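Local structure of putative lipoprotein (Clostridium difficile, 4EXR) at residues 51-56 with 132-137; 61-66 with 77-82; 127-133 with 146-151. The protein is of unknown function, a putative lipoprotein built from two PepSY (peptidase propeptide and YPEB) repeats, of a family thought to include protease inhibitors. One frame throughout, in Å; residues are numbered along the deposited sequence.

All three contacts pair antiparallel strands of one continuous sheet. Contact 1 lies near the centre of the chain and pairs strand 49-58 with strand 130-139, one from each PepSY domain. Contacts 2 and 3 are the hairpin pairings that flank it, within the first and second domain respectively. Contact 2 is the most buried, with aromatic and aliphatic side chains under helix 34-44 and a single salt bridge near its end. Contact 3 shares Lys-132 and Glu-133 with contact 1 and is more open, with mostly charged side chains on one face and aliphatic ones against helix 116-126. Contact 1 adds a sodium ion bound by residues of both strands.

Contact 1. Residues 51-56 with 132-137; sequences VDLSLE and KEWSLD. With NA (sodium ion), chain B.
Leu-55 lays its CB over one face of the Trp-134 indole, 3.9 Å from the centroid of the five-membered ring, a CH-pi contact offset toward the rim. Its CD2 reaches NE1 of the same ring. CG of Trp-134 sits between its own backbone N and carbonyl carbon (chi1 66°), which carries the indole across toward strand 51-56, so that its CH2 edge also meets Leu-53 CD2. Leu-53 and Leu-136 extend alongside each other, Leu-53 CD2 3.8 Å from Leu-136 CD1. These large apolar groups suit the face packed by Tyr-34 and Ile-38 of helix 34-44. On the other face Ser-54 and Ser-135 are small enough to suit the close non-hydrogen-bonded pair, their CB atoms 3.6 Å apart. Between the backbones, Leu-136 N donates to Leu-53 O (2.8 Å), and Leu-55 N to Trp-134 O.

The carboxylates of Asp-52 and Asp-137 come up next to each other, their planes 54° apart. Their OD1 atoms are only 3.4 Å from each other, a closeness that the shared sodium ion probably makes tolerable. The ion is bound by Asp-52 OD1 (2.4 Å), Asp-137 OD1 (2.3 Å), Val-51 O and two waters; a further water bridges Asp-52 OD1 and Leu-136 O. Val-51 and Asp-52 form a classic beta bulge opposite Glu-67. The arrangement is an antiparallel strand pair joining two PepSY domains, with a sodium site at one end.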
loop_
_atom_site.group_PDB
_atom_site.type_symbol
_atom_site.label_atom_id
_atom_site.label_comp_id
_atom_site.label_asym_id
_atom_site.label_seq_id
_atom_site.Cartn_x
_atom_site.Cartn_y
_atom_site.Cartn_z
ATOM N N VAL A 51 -5.812 1.525 15.356
ATOM C CA VAL A 51 -7.226 1.800 15.131
ATOM C C VAL A 51 -8.000 0.577 14.615
ATOM O O VAL A 51 -9.217 0.548 14.673
ATOM C CB VAL A 51 -7.442 3.033 14.176
ATOM C CG1 VAL A 51 -6.844 4.309 14.789
ATOM C CG2 VAL A 51 -6.851 2.767 12.789
ATOM N N ASP A 52 -7.291 -0.431 14.113
ATOM C CA ASP A 52 -7.928 -1.668 13.650
ATOM C C ASP A 52 -6.935 -2.810 13.771
ATOM O O ASP A 52 -5.730 -2.620 13.557
ATOM C CB ASP A 52 -8.397 -1.577 12.179
ATOM C CG ASP A 52 -9.535 -0.575 11.967
ATOM O OD1 ASP A 52 -10.675 -0.830 12.440
ATOM O OD2 ASP A 52 -9.293 0.454 11.289
ATOM N N LEU A 53 -7.442 -3.994 14.110
ATOM C CA LEU A 53 -6.622 -5.198 14.164
ATOM C C LEU A 53 -7.505 -6.348 13.723
ATOM O O LEU A 53 -8.669 -6.427 14.110
ATOM C CB LEU A 53 -6.132 -5.442 15.593
ATOM C CG LEU A 53 -5.382 -6.758 15.839
ATOM C CD1 LEU A 53 -4.092 -6.801 15.066
ATOM C CD2 LEU A 53 -5.107 -6.943 17.318
ATOM N N SER A 54 -6.978 -7.228 12.888
ATOM C CA SER A 54 -7.774 -8.376 12.459
ATOM C C SER A 54 -6.889 -9.572 12.148
ATOM O O SER A 54 -5.692 -9.434 11.945
ATOM C CB SER A 54 -8.633 -8.032 11.244
ATOM O OG SER A 54 -7.826 -7.836 10.100
ATOM N N LEU A 55 -7.508 -10.745 12.132
ATOM C CA LEU A 55 -6.848 -11.965 11.719
ATOM C C LEU A 55 -7.755 -12.632 10.699
ATOM O O LEU A 55 -8.945 -12.828 10.949
ATOM C CB LEU A 55 -6.636 -12.888 12.918
ATOM C CG LEU A 55 -6.022 -14.267 12.597
ATOM C CD1 LEU A 55 -4.663 -14.133 11.907
ATOM C CD2 LEU A 55 -5.907 -15.072 13.873
ATOM N N GLU A 56 -7.199 -12.964 9.543
ATOM C CA GLU A 56 -7.965 -13.656 8.519
ATOM C C GLU A 56 -7.062 -14.593 7.738
ATOM O O GLU A 56 -5.837 -14.501 7.811
ATOM C CB GLU A 56 -8.604 -12.653 7.562
ATOM C CG GLU A 56 -7.598 -11.904 6.716
ATOM C CD GLU A 56 -8.163 -10.620 6.137
ATOM O OE1 GLU A 56 -9.396 -10.425 6.211
ATOM O OE2 GLU A 56 -7.373 -9.804 5.616
ATOM N N LYS A 132 -14.496 -17.544 10.663
ATOM C CA LYS A 132 -13.659 -17.286 9.497
ATOM C C LYS A 132 -12.677 -16.142 9.716
ATOM O O LYS A 132 -11.599 -16.130 9.133
ATOM C CB LYS A 132 -14.529 -16.928 8.290
ATOM C CG LYS A 132 -15.496 -18.018 7.862
ATOM C CD LYS A 132 -14.766 -19.195 7.241
ATOM C CE LYS A 132 -15.750 -20.260 6.777
ATOM N NZ LYS A 132 -15.066 -21.345 6.030
ATOM N N GLU A 133 -13.079 -15.169 10.532
ATOM C CA GLU A 133 -12.271 -13.980 10.768
ATOM C C GLU A 133 -12.637 -13.376 12.110
ATOM O O GLU A 133 -13.738 -13.587 12.619
ATOM C CB GLU A 133 -12.499 -12.938 9.657
ATOM C CG GLU A 133 -11.589 -11.706 9.752
ATOM C CD GLU A 133 -12.165 -10.474 9.080
ATOM O OE1 GLU A 133 -12.757 -10.617 7.992
ATOM O OE2 GLU A 133 -12.031 -9.363 9.645
ATOM N N TRP A 134 -11.695 -12.639 12.698
ATOM C CA TRP A 134 -12.036 -11.796 13.831
ATOM C C TRP A 134 -11.326 -10.465 13.669
ATOM O O TRP A 134 -10.290 -10.374 13.009
ATOM C CB TRP A 134 -11.756 -12.444 15.195
ATOM C CG TRP A 134 -10.319 -12.724 15.546
ATOM C CD1 TRP A 134 -9.696 -13.954 15.552
ATOM C CD2 TRP A 134 -9.331 -11.775 15.982
ATOM N NE1 TRP A 134 -8.393 -13.813 15.957
ATOM C CE2 TRP A 134 -8.142 -12.495 16.223
ATOM C CE3 TRP A 134 -9.339 -10.387 16.190
ATOM C CZ2 TRP A 134 -6.976 -11.875 16.649
ATOM C CZ3 TRP A 134 -8.177 -9.780 16.622
ATOM C CH2 TRP A 134 -7.011 -10.520 16.842
ATOM N N SER A 135 -11.922 -9.429 14.239
ATOM C CA SER A 135 -11.285 -8.129 14.278
ATOM C C SER A 135 -11.603 -7.437 15.597
ATOM O O SER A 135 -12.484 -7.863 16.348
ATOM C CB SER A 135 -11.691 -7.274 13.074
ATOM O OG SER A 135 -13.093 -7.177 12.941
ATOM N N LEU A 136 -10.839 -6.398 15.886
ATOM C CA LEU A 136 -11.103 -5.538 17.014
ATOM C C LEU A 136 -11.393 -4.180 16.409
ATOM O O LEU A 136 -10.673 -3.730 15.521
ATOM C CB LEU A 136 -9.883 -5.470 17.923
ATOM C CG LEU A 136 -9.778 -6.653 18.881
ATOM C CD1 LEU A 136 -8.337 -6.845 19.328
ATOM C CD2 LEU A 136 -10.706 -6.421 20.078
ATOM N N ASP A 137 -12.457 -3.543 16.885
ATOM C CA ASP A 137 -12.901 -2.263 16.353
ATOM C C ASP A 137 -13.517 -1.472 17.505
ATOM O O ASP A 137 -13.762 -2.024 18.582
ATOM C CB ASP A 137 -13.931 -2.493 15.245
ATOM C CG ASP A 137 -14.118 -1.268 14.333
ATOM O OD1 ASP A 137 -13.360 -0.273 14.455
ATOM O OD2 ASP A 137 -15.026 -1.309 13.477
HETATM NA NA NA B . -11.417 0.880 13.875
HETATM O O HOH W 1 -11.312 -3.413 12.845
HETATM O O HOH W 2 -10.851 2.432 12.180
HETATM O O HOH W 3 -11.827 2.304 15.693
#

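Contact 2. Residues 61-66 with 77-82; sequences KFVYTV and MKIDAN
The beta hairpin of strands 61-69 and 73-80 holds this contact, which runs into an Asx turn where Asp-80 OD1 accepts from Asn-82 N. Close to that turn Lys-61 crosses Asp-80 at about a right angle. The lysine chain bends at its last torsion (chi4 -85°), bringing Lys-61 NZ to the anti lone pair of Asp-80 OD2, a salt bridge of 2.9 Å. One carboxylate thus shapes the turn with OD1 and pairs with the lysine through OD2. A water accepts from Phe-62 N and Asn-82 ND2 and donates to Asp-80 OD1, tying the turn to the opposite strand.

Ala-81 N donates to Phe-62 O (2.8 Å), extending the pairing beyond the strand end. The small Ala-81 places its CB 3.5 Å from Tyr-64 CE2, so the broad tyrosine ring fits beside the turn. Val-63 CG1 rests on Lys-78 CB at 3.8 Å, and Thr-65 lies alongside the extended lysine, whose aliphatic chain suits this face. Reciprocal backbone bonds join Tyr-64 to Ile-79 and Val-66 to Met-77, a selenomethionine.

Tyr-64, Val-66 and Met-77 pack under helix 34-44, and Tyr-64 OH bonds to Val-32 O. Strand 49-58 borders the hairpin through Val-63 and Thr-65, and strand 86-93 through Lys-78.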
loop_
_atom_site.group_PDB
_atom_site.type_symbol
_atom_site.label_atom_id
_atom_site.label_comp_id
_atom_site.label_asym_id
_atom_site.label_seq_id
_atom_site.Cartn_x
_atom_site.Cartn_y
_atom_site.Cartn_z
ATOM N N LYS A 61 -1.951 -18.786 4.102
ATOM C CA LYS A 61 -1.380 -18.115 5.262
ATOM C C LYS A 61 -2.495 -17.566 6.152
ATOM O O LYS A 61 -3.578 -17.242 5.674
ATOM C CB LYS A 61 -0.518 -16.929 4.821
ATOM C CG LYS A 61 0.792 -17.256 4.133
ATOM C CD LYS A 61 1.382 -15.976 3.538
ATOM C CE LYS A 61 2.845 -16.138 3.129
ATOM N NZ LYS A 61 3.768 -15.908 4.281
ATOM N N PHE A 62 -2.227 -17.454 7.447
ATOM C CA PHE A 62 -3.084 -16.651 8.304
ATOM C C PHE A 62 -2.327 -15.377 8.598
ATOM O O PHE A 62 -1.115 -15.393 8.848
ATOM C CB PHE A 62 -3.486 -17.400 9.569
ATOM C CG PHE A 62 -4.307 -18.625 9.289
ATOM C CD1 PHE A 62 -3.692 -19.839 9.017
ATOM C CD2 PHE A 62 -5.691 -18.551 9.240
ATOM C CE1 PHE A 62 -4.445 -20.969 8.735
ATOM C CE2 PHE A 62 -6.453 -19.690 8.958
ATOM C CZ PHE A 62 -5.827 -20.887 8.703
ATOM N N VAL A 63 -3.046 -14.267 8.539
ATOM C CA VAL A 63 -2.405 -12.968 8.491
ATOM C C VAL A 63 -3.090 -11.998 9.447
ATOM O O VAL A 63 -4.305 -11.825 9.393
ATOM C CB VAL A 63 -2.455 -12.400 7.039
ATOM C CG1 VAL A 63 -1.873 -10.993 6.966
ATOM C CG2 VAL A 63 -1.725 -13.344 6.066
ATOM N N TYR A 64 -2.296 -11.392 10.327
ATOM C CA TYR A 64 -2.737 -10.259 11.129
ATOM C C TYR A 64 -2.602 -9.004 10.303
ATOM O O TYR A 64 -1.569 -8.790 9.663
ATOM C CB TYR A 64 -1.842 -10.078 12.358
ATOM C CG TYR A 64 -1.989 -11.132 13.431
ATOM C CD1 TYR A 64 -3.133 -11.192 14.232
ATOM C CD2 TYR A 64 -0.961 -12.039 13.677
ATOM C CE1 TYR A 64 -3.256 -12.161 15.228
ATOM C CE2 TYR A 64 -1.071 -13.000 14.668
ATOM C CZ TYR A 64 -2.209 -13.062 15.437
ATOM O OH TYR A 64 -2.294 -14.027 16.418
ATOM N N THR A 65 -3.635 -8.166 10.318
ATOM C CA THR A 65 -3.511 -6.832 9.738
ATOM C C THR A 65 -3.649 -5.863 10.897
ATOM O O THR A 65 -4.620 -5.941 11.638
ATOM C CB THR A 65 -4.598 -6.571 8.672
ATOM O OG1 THR A 65 -4.481 -7.554 7.636
ATOM C CG2 THR A 65 -4.470 -5.151 8.054
ATOM N N VAL A 66 -2.651 -4.997 11.076
ATOM C CA VAL A 66 -2.657 -4.015 12.152
ATOM C C VAL A 66 -2.627 -2.647 11.490
ATOM O O VAL A 66 -1.761 -2.378 10.655
ATOM C CB VAL A 66 -1.417 -4.138 13.057
ATOM C CG1 VAL A 66 -1.589 -3.266 14.314
ATOM C CG2 VAL A 66 -1.160 -5.598 13.442
HETATM N N MSE A 77 0.191 -2.693 8.624
HETATM C CA MSE A 77 1.144 -3.789 8.553
HETATM C C MSE A 77 0.393 -5.099 8.451
HETATM O O MSE A 77 -0.636 -5.291 9.101
HETATM C CB MSE A 77 2.061 -3.827 9.776
HETATM C CG MSE A 77 3.029 -2.662 9.869
HETATM SE SE MSE A 77 4.358 -2.961 11.248
HETATM C CE MSE A 77 5.368 -4.393 10.413
ATOM N N LYS A 78 0.916 -5.992 7.632
ATOM C CA LYS A 78 0.421 -7.369 7.594
ATOM C C LYS A 78 1.532 -8.289 8.062
ATOM O O LYS A 78 2.667 -8.178 7.608
ATOM C CB LYS A 78 -0.056 -7.759 6.198
ATOM C CG LYS A 78 -1.343 -7.055 5.774
ATOM C CD LYS A 78 -1.788 -7.542 4.403
ATOM C CE LYS A 78 -3.132 -6.943 4.025
ATOM N NZ LYS A 78 -3.348 -7.005 2.550
ATOM N N ILE A 79 1.187 -9.177 8.987
ATOM C CA ILE A 79 2.147 -10.056 9.632
ATOM C C ILE A 79 1.630 -11.487 9.576
ATOM O O ILE A 79 0.491 -11.755 9.971
ATOM C CB ILE A 79 2.333 -9.644 11.118
ATOM C CG1 ILE A 79 2.904 -8.225 11.213
ATOM C CG2 ILE A 79 3.250 -10.624 11.831
ATOM C CD1 ILE A 79 2.516 -7.506 12.490
ATOM N N ASP A 80 2.454 -12.404 9.069
ATOM C CA ASP A 80 2.115 -13.830 9.088
ATOM C C ASP A 80 1.941 -14.319 10.524
ATOM O O ASP A 80 2.835 -14.163 11.355
ATOM C CB ASP A 80 3.213 -14.634 8.385
ATOM C CG ASP A 80 2.839 -16.109 8.178
ATOM O OD1 ASP A 80 2.483 -16.806 9.152
ATOM O OD2 ASP A 80 2.918 -16.574 7.023
ATOM N N ALA A 81 0.786 -14.914 10.806
ATOM C CA ALA A 81 0.400 -15.275 12.174
ATOM C C ALA A 81 1.130 -16.527 12.673
ATOM O O ALA A 81 0.977 -16.926 13.820
ATOM C CB ALA A 81 -1.094 -15.488 12.259
ATOM N N ASN A 82 1.918 -17.137 11.804
ATOM C CA ASN A 82 2.713 -18.295 12.204
ATOM C C ASN A 82 4.216 -18.059 12.113
ATOM O O ASN A 82 4.976 -18.542 12.950
ATOM C CB ASN A 82 2.294 -19.542 11.416
ATOM C CG ASN A 82 0.941 -20.058 11.855
ATOM O OD1 ASN A 82 0.775 -20.478 13.002
ATOM N ND2 ASN A 82 -0.037 -20.014 10.957
HETATM O O HOH W 4 0.196 -18.534 8.410
#

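Contact 3. Residues 127-133 with 146-151; sequences QNGIVKE and KIRIDK
Val-131 packs against Ile-147 and Ile-149 in the beta hairpin of strands 130-139 and 142-151, part of the second PepSY domain. In the backbone, Ile-130 and Asp-150 exchange a pair of N-H to O bonds, Lys-132 N donates to Arg-148 O (2.9 Å), and Arg-148 N donates to Glu-133 O. Glu-133 N, buried by the pairing, has no partner in the model.

The apolar contacts use both branches of Val-131: CG1 meets Ile-147 CG2 at 3.8 Å, and CG2 meets Ile-149 CG1 at 3.9 Å. Branched aliphatic residues suit this face because helix 116-126 covers it, with Ala-123 against both isoleucines. Ile-149 spreads further, its CG2 against Gly-129 CA (3.7 Å) and its CD1 against Gln-127 O. At Gly-129 the backbone angles (phi 142°, psi -155°) and nearby Asp-150 O and Ile-149 CG2 leave no room for a CB, as suits glycine.

The other face is mostly charged, with Arg-148 and Asp-150 beside Ile-130. Lys-132 reaches across: its chain turns at CG (chi2 -70°), nearly perpendicular to Asp-150, its methylenes against the carboxylate. Lys-132 NZ stays 4.4 Å from Asp-150 OD2, too far for a salt bridge, and pairs with Glu-23; Arg-148 NE pairs with Asp-157.

Before the strand, Gln-127 NE2 donates to Asn-128 O at 3.0 Å, in the carbonyl plane and on a lone pair.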
loop_
_atom_site.group_PDB
_atom_site.type_symbol
_atom_site.label_atom_id
_atom_site.label_comp_id
_atom_site.label_asym_id
_atom_site.label_seq_id
_atom_site.Cartn_x
_atom_site.Cartn_y
_atom_site.Cartn_z
ATOM N N GLN A 127 -24.130 -18.107 18.345
ATOM C CA GLN A 127 -24.400 -18.459 16.961
ATOM C C GLN A 127 -23.399 -19.509 16.520
ATOM O O GLN A 127 -22.240 -19.185 16.256
ATOM C CB GLN A 127 -24.268 -17.216 16.076
ATOM C CG GLN A 127 -24.405 -17.488 14.586
ATOM C CD GLN A 127 -25.730 -18.142 14.236
ATOM O OE1 GLN A 127 -26.798 -17.573 14.474
ATOM N NE2 GLN A 127 -25.669 -19.352 13.680
ATOM N N ASN A 128 -23.826 -20.771 16.458
ATOM C CA ASN A 128 -22.899 -21.819 16.040
ATOM C C ASN A 128 -22.489 -21.667 14.576
ATOM O O ASN A 128 -23.084 -20.897 13.820
ATOM C CB ASN A 128 -23.450 -23.226 16.310
ATOM C CG ASN A 128 -22.349 -24.277 16.385
ATOM O OD1 ASN A 128 -21.183 -23.955 16.629
ATOM N ND2 ASN A 128 -22.710 -25.535 16.171
ATOM N N GLY A 129 -21.438 -22.380 14.197
ATOM C CA GLY A 129 -20.929 -22.316 12.845
ATOM C C GLY A 129 -19.424 -22.364 12.866
ATOM O O GLY A 129 -18.830 -22.871 13.816
ATOM N N ILE A 130 -18.814 -21.823 11.817
ATOM C CA ILE A 130 -17.368 -21.797 11.661
ATOM C C ILE A 130 -16.854 -20.353 11.678
ATOM O O ILE A 130 -17.339 -19.512 10.918
ATOM C CB ILE A 130 -16.959 -22.429 10.319
ATOM C CG1 ILE A 130 -17.482 -23.868 10.214
ATOM C CG2 ILE A 130 -15.455 -22.377 10.138
ATOM C CD1 ILE A 130 -17.013 -24.779 11.326
ATOM N N VAL A 131 -15.869 -20.079 12.534
ATOM C CA VAL A 131 -15.265 -18.750 12.626
ATOM C C VAL A 131 -14.258 -18.550 11.500
ATOM O O VAL A 131 -13.284 -19.290 11.397
ATOM C CB VAL A 131 -14.559 -18.531 13.981
ATOM C CG1 VAL A 131 -13.886 -17.156 14.020
ATOM C CG2 VAL A 131 -15.543 -18.672 15.147
ATOM N N LYS A 132 -14.496 -17.544 10.663
ATOM C CA LYS A 132 -13.659 -17.286 9.497
ATOM C C LYS A 132 -12.677 -16.142 9.716
ATOM O O LYS A 132 -11.599 -16.130 9.133
ATOM C CB LYS A 132 -14.529 -16.928 8.290
ATOM C CG LYS A 132 -15.496 -18.018 7.862
ATOM C CD LYS A 132 -14.766 -19.195 7.241
ATOM C CE LYS A 132 -15.750 -20.260 6.777
ATOM N NZ LYS A 132 -15.066 -21.345 6.030
ATOM N N GLU A 133 -13.079 -15.169 10.532
ATOM C CA GLU A 133 -12.271 -13.980 10.768
ATOM C C GLU A 133 -12.637 -13.376 12.110
ATOM O O GLU A 133 -13.738 -13.587 12.619
ATOM C CB GLU A 133 -12.499 -12.938 9.657
ATOM C CG GLU A 133 -11.589 -11.706 9.752
ATOM C CD GLU A 133 -12.165 -10.474 9.080
ATOM O OE1 GLU A 133 -12.757 -10.617 7.992
ATOM O OE2 GLU A 133 -12.031 -9.363 9.645
ATOM N N LYS A 146 -15.210 -8.325 16.786
ATOM C CA LYS A 146 -16.243 -8.620 15.810
ATOM C C LYS A 146 -15.874 -9.975 15.219
ATOM O O LYS A 146 -14.859 -10.099 14.539
ATOM C CB LYS A 146 -16.244 -7.560 14.723
ATOM C CG LYS A 146 -17.280 -7.765 13.621
ATOM C CD LYS A 146 -17.048 -6.721 12.542
ATOM C CE LYS A 146 -18.159 -6.681 11.522
ATOM N NZ LYS A 146 -17.935 -5.574 10.544
ATOM N N ILE A 147 -16.678 -10.991 15.514
ATOM C CA ILE A 147 -16.386 -12.357 15.081
ATOM C C ILE A 147 -17.248 -12.721 13.879
ATOM O O ILE A 147 -18.475 -12.624 13.932
ATOM C CB ILE A 147 -16.638 -13.380 16.223
ATOM C CG1 ILE A 147 -15.970 -12.915 17.530
ATOM C CG2 ILE A 147 -16.198 -14.788 15.798
ATOM C CD1 ILE A 147 -14.472 -12.734 17.441
ATOM N N ARG A 148 -16.603 -13.134 12.793
ATOM C CA ARG A 148 -17.323 -13.543 11.595
ATOM C C ARG A 148 -17.530 -15.065 11.613
ATOM O O ARG A 148 -16.567 -15.824 11.689
ATOM C CB ARG A 148 -16.557 -13.119 10.337
ATOM C CG ARG A 148 -17.012 -13.821 9.066
ATOM C CD ARG A 148 -18.423 -13.416 8.686
ATOM N NE ARG A 148 -18.511 -11.986 8.398
ATOM C CZ ARG A 148 -18.742 -11.472 7.193
ATOM N NH1 ARG A 148 -18.927 -12.270 6.145
ATOM N NH2 ARG A 148 -18.801 -10.154 7.041
ATOM N N ILE A 149 -18.789 -15.493 11.571
ATOM C CA ILE A 149 -19.145 -16.911 11.675
ATOM C C ILE A 149 -20.051 -17.296 10.514
ATOM O O ILE A 149 -21.078 -16.657 10.294
ATOM C CB ILE A 149 -19.864 -17.227 13.026
ATOM C CG1 ILE A 149 -18.915 -17.005 14.206
ATOM C CG2 ILE A 149 -20.423 -18.670 13.051
ATOM C CD1 ILE A 149 -19.593 -16.983 15.561
ATOM N N ASP A 150 -19.662 -18.333 9.772
ATOM C CA ASP A 150 -20.465 -18.859 8.669
ATOM C C ASP A 150 -21.233 -20.099 9.119
ATOM O O ASP A 150 -20.665 -20.980 9.758
ATOM C CB ASP A 150 -19.586 -19.240 7.468
ATOM C CG ASP A 150 -18.929 -18.039 6.810
ATOM O OD1 ASP A 150 -19.219 -16.894 7.220
ATOM O OD2 ASP A 150 -18.130 -18.246 5.870
ATOM N N LYS A 151 -22.515 -20.161 8.770
ATOM C CA LYS A 151 -23.368 -21.308 9.087
ATOM C C LYS A 151 -24.376 -21.499 7.949
ATOM O O LYS A 151 -25.203 -20.618 7.690
ATOM C CB LYS A 151 -24.092 -21.080 10.427
ATOM C CG LYS A 151 -25.181 -22.108 10.776
ATOM C CD LYS A 151 -24.595 -23.395 11.342
ATOM C CE LYS A 151 -25.673 -24.308 11.929
ATOM N NZ LYS A 151 -26.492 -23.659 12.998
HETATM O O HOH W 5 -25.339 -25.930 15.168
HETATM O O HOH W 6 -14.408 -9.584 11.910
#